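Glyoxylate reductase (Paecilomyces sp. J18, PDB 3WNV) probably reduces glyoxylate to glycolate with a nicotinamide cofactor, as expected of a member of the D-isomer specific 2-hydroxyacid dehydrogenase family. Local coordinates at residues Gly10-Val13 and His14-Ala17; Glu20-Ser23 and Ser24-Thr27; Leu148-Pro152 and Asn153-Leu157; Ile180-Asn184 and Arg185-Pro189. One frame throughout, in Å; residues are numbered along the deposited sequence.

Contact 1: Gly10-Val13 and His14-Ala17; sequences GDIV and HARA
Val-13 and His-14 lie side by side, and their side chains make the tight flank of this turn between strand 5-9 and helix 16-21. Methyl CG1 of Val-13 sits over the middle of the imidazole, 3.7 Å from the centroid of the His-14 ring and only 11° off its normal, a CH-pi contact. The valine torsion sets this up: with chi1 at -178°, CG1 lies opposite the backbone N and leans over the next residue. The ring is held at NE2 as well, by Gln-300 of helix 297-317. A leucine at the position of His-14 would probably lose the flat face that receives the valine methyl and leave Gln-300 without its imidazole partner. On the inner side of the turn, Ile-12 CG2 presses on Ala-15 C at 3.6 Å and reaches Ala-15 CB at 4.2 Å, while Ala-15, the N-cap residue, rests on Glu-304 and Leu-308.

The Arg-16 flank is looser and wet. A bend at chi2 (-66°) lays CD of Arg-16 3.3 Å from Ile-12 O, a second bend at chi3 turns the guanidinium back, and a water links Arg-16 NH1 to Ile-12 N. A second water accepts from Arg-16 N at 3.0 Å and donates to Val-13 O, joining the turn to the start of the helix. Salt bridges from Arg-16 NH2 to Glu-20 and Glu-30 fix the guanidinium. No direct hydrogen bond spans the two halves of the turn; water and Glu-304, which takes the N-H groups of Val-13 and His-14, serve the backbone groups named here.

Contact 2: Glu20-Ser23 and Ser24-Thr27; sequences EALS and SLVT
Ser-24 reaches back to Ala-21 in a 3-10 turn that finishes helix 16-21, the helix of a beta-alpha-beta crossover from strand 5-9 to strand 27-31. Its N-H points almost straight at Ala-21 O, but over 3.4 Å, so the bond is weak. With chi1 at 73° the hydroxyl is tucked between the backbone N and the carbonyl carbon, on the side of the same Ala-21 O.

At Leu-25 the bonding tightens. Leu-25 N donates to Leu-22 O at 2.9 Å, coming from above the carbonyl plane rather than along a lone pair. Its CB lies 3.5 Å from the same oxygen, and methyl CD1 approaches CD2 of Leu-22 at 4.3 Å. Both leucines also touch Arg-312 of helix 297-317, and Leu-25 continues onto Ile-315, so this side of the turn is packed against that helix.

Val-26 supplies the second donor to Leu-22 O: its N lies 3.0 Å away and nearly in line with the C=O bond. One carbonyl thus closes both an i to i+3 and an i to i+4 turn, and two N-H groups satisfy it as the helix runs out. Methyl CG2 of Val-26 packs beside Leu-22 O at 3.5 Å, while the valine side chain also rests on Ala-6. Just before the chain passes to Thr-27, which takes up backbone bonds to Gln-4 and Ala-6 as the next strand begins, the carbonyl of Val-26 faces back to the residue three before it, where Ser-23 CA makes a CA-H...O contact of 3.3 Å with Val-26 O.

Contact 3: Leu148-Pro152 and Asn153-Leu157; sequences LGHDP and NGKTL
Lys-155 binds two successive carbonyls of the chain just before it, one through its backbone and one through its side chain. The backbone N donates to Pro-152 O at 3.0 Å and closes a type II beta turn from Pro-152 to Lys-155; alongside it, the ammonium NZ donates to Asp-151 O, also at 3.0 Å, arriving nearly along the C=O axis. Gly-154 takes the third place of the turn with phi at 76°, a value that favours glycine. The lysine chain runs back beside the peptide it binds: CD lies 3.4 Å from Asp-151 O, and a bend at chi4 (54°) brings NZ round onto that oxygen. With an alanine in place of Lys-155, Asp-151 O is likely to lose its ammonium donor and the peptide its covering chain. The Asp-151 carboxylate is no partner, with OD2 6.7 Å from Lys-155 NZ.

Farther out, the Pro-152 ring packs on Phe-176 and Met-178, while backbone bonds from Gly-154 to Gly-177 and from Lys-155 to Asn-179 lead the turn into strand 156-160 of the Rossmann-type sheet. At the outer end of the lysine, His-150 CB meets Lys-155 CE at 4.3 Å.

Contact 4: Ile180-Asn184 and Arg185-Pro189; sequences IIYHN and RNKLP
Tyr-182 and Leu-188 carry the main hydrogen bond across this bend. Leu-188 N donates to Tyr-182 OH at 2.9 Å with an N-H...O angle of 161°, approaching near the plane of the ring at its edge. The tyrosine's chi1 of 83°, with CG between the backbone N and the carbonyl carbon, swings the ring to where OH meets that N-H. The hydroxyl also bonds Glu-193, which in turn forms a salt bridge with Lys-187 NZ, so the phenol oxygen joins the strand end to the loop and to the helix after it.

A water makes the second polar link, accepting from Asn-184 ND2 at 2.8 Å and donating to Asn-186 O. At the other end of the same amide, OD1 takes the N-H of Met-162, so the Asn-184 side chain is held at both ends and its rotation is fixed.

Van der Waals contacts gather round these bonds. The apolar one joins Leu-188 CD1 to Tyr-182 CE2 at 4.3 Å; the same methyl touches Asn-184 ND2 at 3.8 Å, while Lys-187 CG lies 3.6 Å from Tyr-182 OH, its chain crossing the tyrosine at about a right angle. Tyr-198 packs edge-to-face with the Tyr-182 ring.

Asn-184 also touches residues of what appears to be the GxGxxG motif. Together this is the end of the second strand of a Rossmann fold beside its glycine-rich loop, the place where dehydrogenases of this type usually meet the adenosine ribose of the cofactor.

Contacts 1 and 2 follow each other at the two ends of helix 16-21, their centres 14 Å apart, and both lean on helix 297-317. Contacts 3 and 4 belong to the Rossmann-type domain at the other end of the molecule: contact 1 lies about 41 Å from contact 3 and 37 Å from contact 4, centre to centre. The later pair is 22 Å apart between centres but meets through neighbouring strands, where Leu-157 O and Ile-181 N, 2.8 Å apart, probably share a hydrogen bond and Thr-156 CG2 packs on Ile-181 CG1. Of the four, contact 4 borders the probable cofactor-binding edge, while contact 3 leads into the strand beside it.

Contact 1: Gly10-Val13 and His14-Ala17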
loop_
_atom_site.group_PDB
_atom_site.type_symbol
_atom_site.label_atom_id
_atom_site.label_comp_id
_atom_site.label_asym_id
_atom_site.label_seq_id
_atom_site.Cartn_x
_atom_site.Cartn_y
_atom_site.Cartn_z
ATOM N N GLY A 10 5.664 1.264 18.146
ATOM C CA GLY A 10 4.772 2.302 17.665
ATOM C C GLY A 10 3.459 2.281 18.425
ATOM O O GLY A 10 3.435 1.912 19.594
ATOM N N ASP A 11 2.383 2.697 17.755
ATOM C CA ASP A 11 1.109 2.942 18.435
ATOM C C ASP A 11 0.054 1.931 17.991
ATOM O O ASP A 11 0.084 1.434 16.853
ATOM C CB ASP A 11 0.551 4.329 18.076
ATOM C CG ASP A 11 1.471 5.484 18.467
ATOM O OD1 ASP A 11 2.232 5.376 19.458
ATOM O OD2 ASP A 11 1.407 6.528 17.763
ATOM N N ILE A 12 -0.900 1.675 18.888
ATOM C CA ILE A 12 -2.156 1.030 18.529
ATOM C C ILE A 12 -3.258 2.052 18.868
ATOM O O ILE A 12 -3.342 2.549 19.991
ATOM C CB ILE A 12 -2.332 -0.338 19.265
ATOM C CG1 ILE A 12 -1.373 -1.388 18.648
ATOM C CG2 ILE A 12 -3.768 -0.793 19.238
ATOM C CD1 ILE A 12 -1.307 -2.730 19.411
ATOM N N VAL A 13 -4.037 2.398 17.851
ATOM C CA VAL A 13 -4.957 3.525 17.924
ATOM C C VAL A 13 -6.341 3.071 18.316
ATOM O O VAL A 13 -6.992 3.690 19.172
ATOM C CB VAL A 13 -5.054 4.247 16.573
ATOM C CG1 VAL A 13 -5.994 5.458 16.687
ATOM C CG2 VAL A 13 -3.672 4.649 16.052
ATOM N N HIS A 14 -6.807 1.985 17.708
ATOM C CA HIS A 14 -8.220 1.629 17.833
ATOM C C HIS A 14 -8.475 0.389 18.662
ATOM O O HIS A 14 -9.607 0.167 19.087
ATOM C CB HIS A 14 -8.853 1.406 16.462
ATOM C CG HIS A 14 -8.659 2.545 15.521
ATOM N ND1 HIS A 14 -9.379 3.715 15.624
ATOM C CD2 HIS A 14 -7.815 2.702 14.474
ATOM C CE1 HIS A 14 -8.989 4.543 14.662
ATOM N NE2 HIS A 14 -8.029 3.957 13.965
ATOM N N ALA A 15 -7.444 -0.425 18.868
ATOM C CA ALA A 15 -7.651 -1.756 19.423
ATOM C C ALA A 15 -6.823 -1.975 20.678
ATOM O O ALA A 15 -6.363 -3.095 20.939
ATOM C CB ALA A 15 -7.344 -2.792 18.395
ATOM N N ARG A 16 -6.659 -0.906 21.468
ATOM C CA ARG A 16 -5.878 -0.980 22.683
ATOM C C ARG A 16 -6.427 -2.067 23.616
ATOM O O ARG A 16 -5.661 -2.761 24.264
ATOM C CB ARG A 16 -5.845 0.373 23.412
ATOM C CG ARG A 16 -4.881 1.400 22.823
ATOM C CD ARG A 16 -3.378 1.000 22.957
ATOM N NE ARG A 16 -2.941 0.572 24.295
ATOM C CZ ARG A 16 -1.660 0.451 24.669
ATOM N NH1 ARG A 16 -0.673 0.755 23.841
ATOM N NH2 ARG A 16 -1.359 0.045 25.880
ATOM N N ALA A 17 -7.755 -2.205 23.697
ATOM C CA ALA A 17 -8.361 -3.223 24.569
ATOM C C ALA A 17 -7.921 -4.632 24.218
ATOM O O ALA A 17 -7.648 -5.441 25.107
ATOM C CB ALA A 17 -9.856 -3.136 24.508
HETATM O O HOH W 1 -0.480 2.537 21.549
HETATM O O HOH W 2 -8.021 1.778 21.378
#

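Contact 2: Glu20-Ser23 and Ser24-Thr27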
loop_
_atom_site.group_PDB
_atom_site.type_symbol
_atom_site.label_atom_id
_atom_site.label_comp_id
_atom_site.label_asym_id
_atom_site.label_seq_id
_atom_site.Cartn_x
_atom_site.Cartn_y
_atom_site.Cartn_z
ATOM N N GLU A 20 -4.256 -5.072 25.299
ATOM C CA GLU A 20 -4.153 -5.290 26.746
ATOM C C GLU A 20 -4.636 -6.675 27.141
ATOM O O GLU A 20 -4.109 -7.287 28.070
ATOM C CB GLU A 20 -4.946 -4.238 27.505
ATOM C CG GLU A 20 -4.492 -2.817 27.205
ATOM C CD GLU A 20 -3.168 -2.437 27.857
ATOM O OE1 GLU A 20 -2.526 -3.282 28.538
ATOM O OE2 GLU A 20 -2.780 -1.257 27.695
ATOM N N ALA A 21 -5.637 -7.173 26.428
ATOM C CA ALA A 21 -6.164 -8.504 26.712
ATOM C C ALA A 21 -5.115 -9.621 26.594
ATOM O O ALA A 21 -5.223 -10.642 27.252
ATOM C CB ALA A 21 -7.350 -8.780 25.823
ATOM N N LEU A 22 -4.098 -9.434 25.762
ATOM C CA LEU A 22 -3.044 -10.455 25.612
ATOM C C LEU A 22 -2.182 -10.627 26.843
ATOM O O LEU A 22 -1.355 -11.539 26.900
ATOM C CB LEU A 22 -2.127 -10.130 24.417
ATOM C CG LEU A 22 -2.804 -10.059 23.047
ATOM C CD1 LEU A 22 -1.841 -9.428 22.033
ATOM C CD2 LEU A 22 -3.235 -11.445 22.569
ATOM N N SER A 23 -2.366 -9.766 27.836
ATOM C CA SER A 23 -1.568 -9.874 29.061
ATOM C C SER A 23 -1.871 -11.130 29.850
ATOM O O SER A 23 -1.089 -11.528 30.712
ATOM C CB SER A 23 -1.736 -8.635 29.925
ATOM O OG SER A 23 -2.964 -8.664 30.611
ATOM N N SER A 24 -3.000 -11.772 29.559
ATOM C CA SER A 24 -3.282 -13.057 30.189
ATOM C C SER A 24 -2.356 -14.154 29.660
ATOM O O SER A 24 -2.183 -15.177 30.306
ATOM C CB SER A 24 -4.740 -13.456 29.967
ATOM O OG SER A 24 -4.936 -13.842 28.621
ATOM N N LEU A 25 -1.772 -13.930 28.485
ATOM C CA LEU A 25 -0.876 -14.897 27.859
ATOM C C LEU A 25 0.595 -14.535 27.982
ATOM O O LEU A 25 1.426 -15.419 28.110
ATOM C CB LEU A 25 -1.194 -15.026 26.357
ATOM C CG LEU A 25 -2.650 -15.292 25.982
ATOM C CD1 LEU A 25 -2.871 -15.249 24.465
ATOM C CD2 LEU A 25 -3.109 -16.609 26.539
ATOM N N VAL A 26 0.936 -13.246 27.869
ATOM C CA VAL A 26 2.352 -12.872 27.804
ATOM C C VAL A 26 2.568 -11.536 28.509
ATOM O O VAL A 26 1.624 -10.800 28.737
ATOM C CB VAL A 26 2.818 -12.677 26.319
ATOM C CG1 VAL A 26 2.960 -14.016 25.597
ATOM C CG2 VAL A 26 1.865 -11.728 25.571
ATOM N N THR A 27 3.824 -11.225 28.804
ATOM C CA THR A 27 4.236 -9.914 29.320
ATOM C C THR A 27 4.183 -8.908 28.182
ATOM O O THR A 27 4.815 -9.115 27.137
ATOM C CB THR A 27 5.690 -9.983 29.802
ATOM O OG1 THR A 27 5.797 -10.904 30.890
ATOM C CG2 THR A 27 6.215 -8.592 30.199
#

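Contact 3: Leu148-Pro152 and Asn153-Leu157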
loop_
_atom_site.group_PDB
_atom_site.type_symbol
_atom_site.label_atom_id
_atom_site.label_comp_id
_atom_site.label_asym_id
_atom_site.label_seq_id
_atom_site.Cartn_x
_atom_site.Cartn_y
_atom_site.Cartn_z
ATOM N N LEU A 148 -13.862 20.909 -19.569
ATOM C CA LEU A 148 -14.654 19.690 -19.682
ATOM C C LEU A 148 -13.816 18.435 -19.402
ATOM O O LEU A 148 -12.663 18.315 -19.863
ATOM C CB LEU A 148 -15.317 19.613 -21.062
ATOM C CG LEU A 148 -16.262 20.781 -21.412
ATOM C CD1 LEU A 148 -16.766 20.653 -22.859
ATOM C CD2 LEU A 148 -17.452 20.861 -20.457
ATOM N N GLY A 149 -14.397 17.493 -18.662
ATOM C CA GLY A 149 -13.744 16.220 -18.360
ATOM C C GLY A 149 -14.239 15.139 -19.306
ATOM O O GLY A 149 -14.845 15.411 -20.348
ATOM N N HIS A 150 -13.897 13.908 -18.991
ATOM C CA HIS A 150 -14.336 12.742 -19.768
ATOM C C HIS A 150 -15.071 11.747 -18.890
ATOM O O HIS A 150 -14.733 11.568 -17.703
ATOM C CB HIS A 150 -13.098 12.058 -20.344
ATOM C CG HIS A 150 -12.515 12.798 -21.501
ATOM N ND1 HIS A 150 -13.062 12.752 -22.768
ATOM C CD2 HIS A 150 -11.473 13.663 -21.569
ATOM C CE1 HIS A 150 -12.363 13.533 -23.575
ATOM N NE2 HIS A 150 -11.389 14.090 -22.876
ATOM N N ASP A 151 -16.080 11.086 -19.453
ATOM C CA ASP A 151 -16.819 10.068 -18.727
ATOM C C ASP A 151 -16.037 8.790 -18.761
ATOM O O ASP A 151 -15.392 8.489 -19.768
ATOM C CB ASP A 151 -18.156 9.792 -19.406
ATOM C CG ASP A 151 -19.082 10.995 -19.358
ATOM O OD1 ASP A 151 -18.980 11.797 -18.396
ATOM O OD2 ASP A 151 -19.888 11.122 -20.294
ATOM N N PRO A 152 -16.080 8.034 -17.667
ATOM C CA PRO A 152 -15.465 6.696 -17.712
ATOM C C PRO A 152 -16.284 5.690 -18.493
ATOM O O PRO A 152 -15.739 4.657 -18.914
ATOM C CB PRO A 152 -15.422 6.282 -16.242
ATOM C CG PRO A 152 -16.507 7.079 -15.573
ATOM C CD PRO A 152 -16.564 8.397 -16.321
ATOM N N ASN A 153 -17.574 5.966 -18.693
ATOM C CA ASN A 153 -18.421 5.058 -19.478
ATOM C C ASN A 153 -17.797 4.627 -20.831
ATOM O O ASN A 153 -17.338 5.463 -21.617
ATOM C CB ASN A 153 -19.813 5.704 -19.716
ATOM C CG ASN A 153 -20.812 4.736 -20.278
ATOM O OD1 ASN A 153 -20.868 3.598 -19.856
ATOM N ND2 ASN A 153 -21.610 5.178 -21.261
ATOM N N GLY A 154 -17.793 3.323 -21.097
ATOM C CA GLY A 154 -17.258 2.778 -22.332
ATOM C C GLY A 154 -15.743 2.731 -22.437
ATOM O O GLY A 154 -15.221 2.263 -23.449
ATOM N N LYS A 155 -15.034 3.221 -21.423
ATOM C CA LYS A 155 -13.585 3.267 -21.493
ATOM C C LYS A 155 -12.950 2.050 -20.838
ATOM O O LYS A 155 -13.550 1.406 -19.995
ATOM C CB LYS A 155 -13.060 4.532 -20.823
ATOM C CG LYS A 155 -13.463 5.816 -21.585
ATOM C CD LYS A 155 -12.685 7.014 -21.084
ATOM C CE LYS A 155 -12.735 8.117 -22.130
ATOM N NZ LYS A 155 -14.150 8.410 -22.499
ATOM N N THR A 156 -11.696 1.782 -21.185
ATOM C CA THR A 156 -10.960 0.638 -20.608
ATOM C C THR A 156 -10.115 0.984 -19.366
ATOM O O THR A 156 -9.238 1.888 -19.398
ATOM C CB THR A 156 -10.082 -0.022 -21.705
ATOM O OG1 THR A 156 -10.949 -0.478 -22.733
ATOM C CG2 THR A 156 -9.324 -1.224 -21.169
ATOM N N LEU A 157 -10.449 0.332 -18.248
ATOM C CA LEU A 157 -9.600 0.328 -17.067
ATOM C C LEU A 157 -8.591 -0.817 -17.175
ATOM O O LEU A 157 -8.963 -1.999 -17.290
ATOM C CB LEU A 157 -10.432 0.171 -15.773
ATOM C CG LEU A 157 -9.531 0.060 -14.528
ATOM C CD1 LEU A 157 -8.728 1.369 -14.354
ATOM C CD2 LEU A 157 -10.354 -0.179 -13.252
#

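Contact 4: Ile180-Asn184 and Arg185-Pro189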
loop_
_atom_site.group_PDB
_atom_site.type_symbol
_atom_site.label_atom_id
_atom_site.label_comp_id
_atom_site.label_asym_id
_atom_site.label_seq_id
_atom_site.Cartn_x
_atom_site.Cartn_y
_atom_site.Cartn_z
ATOM N N ILE A 180 -12.813 -3.928 -18.351
ATOM C CA ILE A 180 -11.658 -4.163 -17.464
ATOM C C ILE A 180 -10.652 -5.089 -18.129
ATOM O O ILE A 180 -11.014 -6.171 -18.603
ATOM C CB ILE A 180 -12.064 -4.796 -16.127
ATOM C CG1 ILE A 180 -13.311 -4.118 -15.566
ATOM C CG2 ILE A 180 -10.879 -4.779 -15.128
ATOM C CD1 ILE A 180 -13.091 -2.610 -15.201
ATOM N N ILE A 181 -9.398 -4.660 -18.190
ATOM C CA ILE A 181 -8.311 -5.551 -18.616
ATOM C C ILE A 181 -7.224 -5.575 -17.547
ATOM O O ILE A 181 -7.112 -4.655 -16.735
ATOM C CB ILE A 181 -7.688 -5.161 -19.981
ATOM C CG1 ILE A 181 -7.102 -3.735 -19.925
ATOM C CG2 ILE A 181 -8.741 -5.264 -21.077
ATOM C CD1 ILE A 181 -6.347 -3.348 -21.251
ATOM N N TYR A 182 -6.399 -6.614 -17.555
ATOM C CA TYR A 182 -5.348 -6.697 -16.550
ATOM C C TYR A 182 -4.168 -7.522 -17.007
ATOM O O TYR A 182 -4.270 -8.373 -17.900
ATOM C CB TYR A 182 -5.889 -7.286 -15.240
ATOM C CG TYR A 182 -5.933 -8.812 -15.253
ATOM C CD1 TYR A 182 -6.964 -9.499 -15.906
ATOM C CD2 TYR A 182 -4.954 -9.564 -14.604
ATOM C CE1 TYR A 182 -7.004 -10.918 -15.934
ATOM C CE2 TYR A 182 -5.006 -10.971 -14.613
ATOM C CZ TYR A 182 -6.032 -11.628 -15.272
ATOM O OH TYR A 182 -6.059 -13.020 -15.258
ATOM N N HIS A 183 -3.041 -7.288 -16.345
ATOM C CA HIS A 183 -1.864 -8.120 -16.545
ATOM C C HIS A 183 -1.235 -8.473 -15.206
ATOM O O HIS A 183 -0.924 -7.598 -14.388
ATOM C CB HIS A 183 -0.816 -7.436 -17.420
ATOM C CG HIS A 183 0.427 -8.264 -17.585
ATOM N ND1 HIS A 183 0.453 -9.408 -18.355
ATOM C CD2 HIS A 183 1.653 -8.173 -17.006
ATOM C CE1 HIS A 183 1.659 -9.955 -18.290
ATOM N NE2 HIS A 183 2.398 -9.236 -17.474
ATOM N N ASN A 184 -1.078 -9.768 -14.990
ATOM C CA ASN A 184 -0.270 -10.281 -13.896
ATOM C C ASN A 184 0.756 -11.149 -14.588
ATOM O O ASN A 184 0.540 -11.545 -15.730
ATOM C CB ASN A 184 -1.113 -11.172 -12.978
ATOM C CG ASN A 184 -2.037 -10.387 -12.095
ATOM O OD1 ASN A 184 -2.313 -9.188 -12.347
ATOM N ND2 ASN A 184 -2.517 -11.043 -11.027
ATOM N N ARG A 185 1.845 -11.505 -13.907
ATOM C CA ARG A 185 2.804 -12.424 -14.509
ATOM C C ARG A 185 2.112 -13.731 -14.950
ATOM O O ARG A 185 2.405 -14.271 -16.025
ATOM C CB ARG A 185 3.920 -12.733 -13.521
ATOM C CG ARG A 185 4.499 -14.114 -13.734
ATOM C CD ARG A 185 5.746 -14.370 -12.915
ATOM N NE ARG A 185 5.680 -13.863 -11.549
ATOM C CZ ARG A 185 6.423 -12.860 -11.081
ATOM N NH1 ARG A 185 7.307 -12.240 -11.859
ATOM N NH2 ARG A 185 6.282 -12.479 -9.822
ATOM N N ASN A 186 1.147 -14.201 -14.156
ATOM C CA ASN A 186 0.339 -15.360 -14.558
ATOM C C ASN A 186 -1.149 -15.043 -14.587
ATOM O O ASN A 186 -1.668 -14.374 -13.704
ATOM C CB ASN A 186 0.588 -16.557 -13.631
ATOM C CG ASN A 186 1.983 -17.146 -13.797
ATOM O OD1 ASN A 186 2.748 -17.225 -12.836
ATOM N ND2 ASN A 186 2.325 -17.532 -15.016
ATOM N N LYS A 187 -1.833 -15.542 -15.604
ATOM C CA LYS A 187 -3.277 -15.365 -15.686
ATOM C C LYS A 187 -3.918 -15.964 -14.411
ATOM O O LYS A 187 -3.492 -17.021 -13.926
ATOM C CB LYS A 187 -3.789 -16.023 -16.972
ATOM C CG LYS A 187 -5.272 -15.883 -17.287
ATOM C CD LYS A 187 -5.522 -16.480 -18.667
ATOM C CE LYS A 187 -6.966 -16.832 -18.897
ATOM N NZ LYS A 187 -7.841 -15.643 -18.915
ATOM N N LEU A 188 -4.889 -15.252 -13.850
ATOM C CA LEU A 188 -5.608 -15.717 -12.668
ATOM C C LEU A 188 -6.661 -16.731 -13.106
ATOM O O LEU A 188 -7.174 -16.646 -14.226
ATOM C CB LEU A 188 -6.272 -14.526 -11.977
ATOM C CG LEU A 188 -5.346 -13.673 -11.094
ATOM C CD1 LEU A 188 -6.002 -12.410 -10.687
ATOM C CD2 LEU A 188 -4.893 -14.445 -9.854
ATOM N N PRO A 189 -7.010 -17.674 -12.222
ATOM C CA PRO A 189 -8.103 -18.600 -12.539
ATOM C C PRO A 189 -9.408 -17.791 -12.586
ATOM O O PRO A 189 -9.439 -16.699 -12.034
ATOM C CB PRO A 189 -8.069 -19.592 -11.370
ATOM C CG PRO A 189 -7.515 -18.801 -10.210
ATOM C CD PRO A 189 -6.531 -17.818 -10.831
HETATM O O HOH W 3 -1.752 -13.777 -10.932
#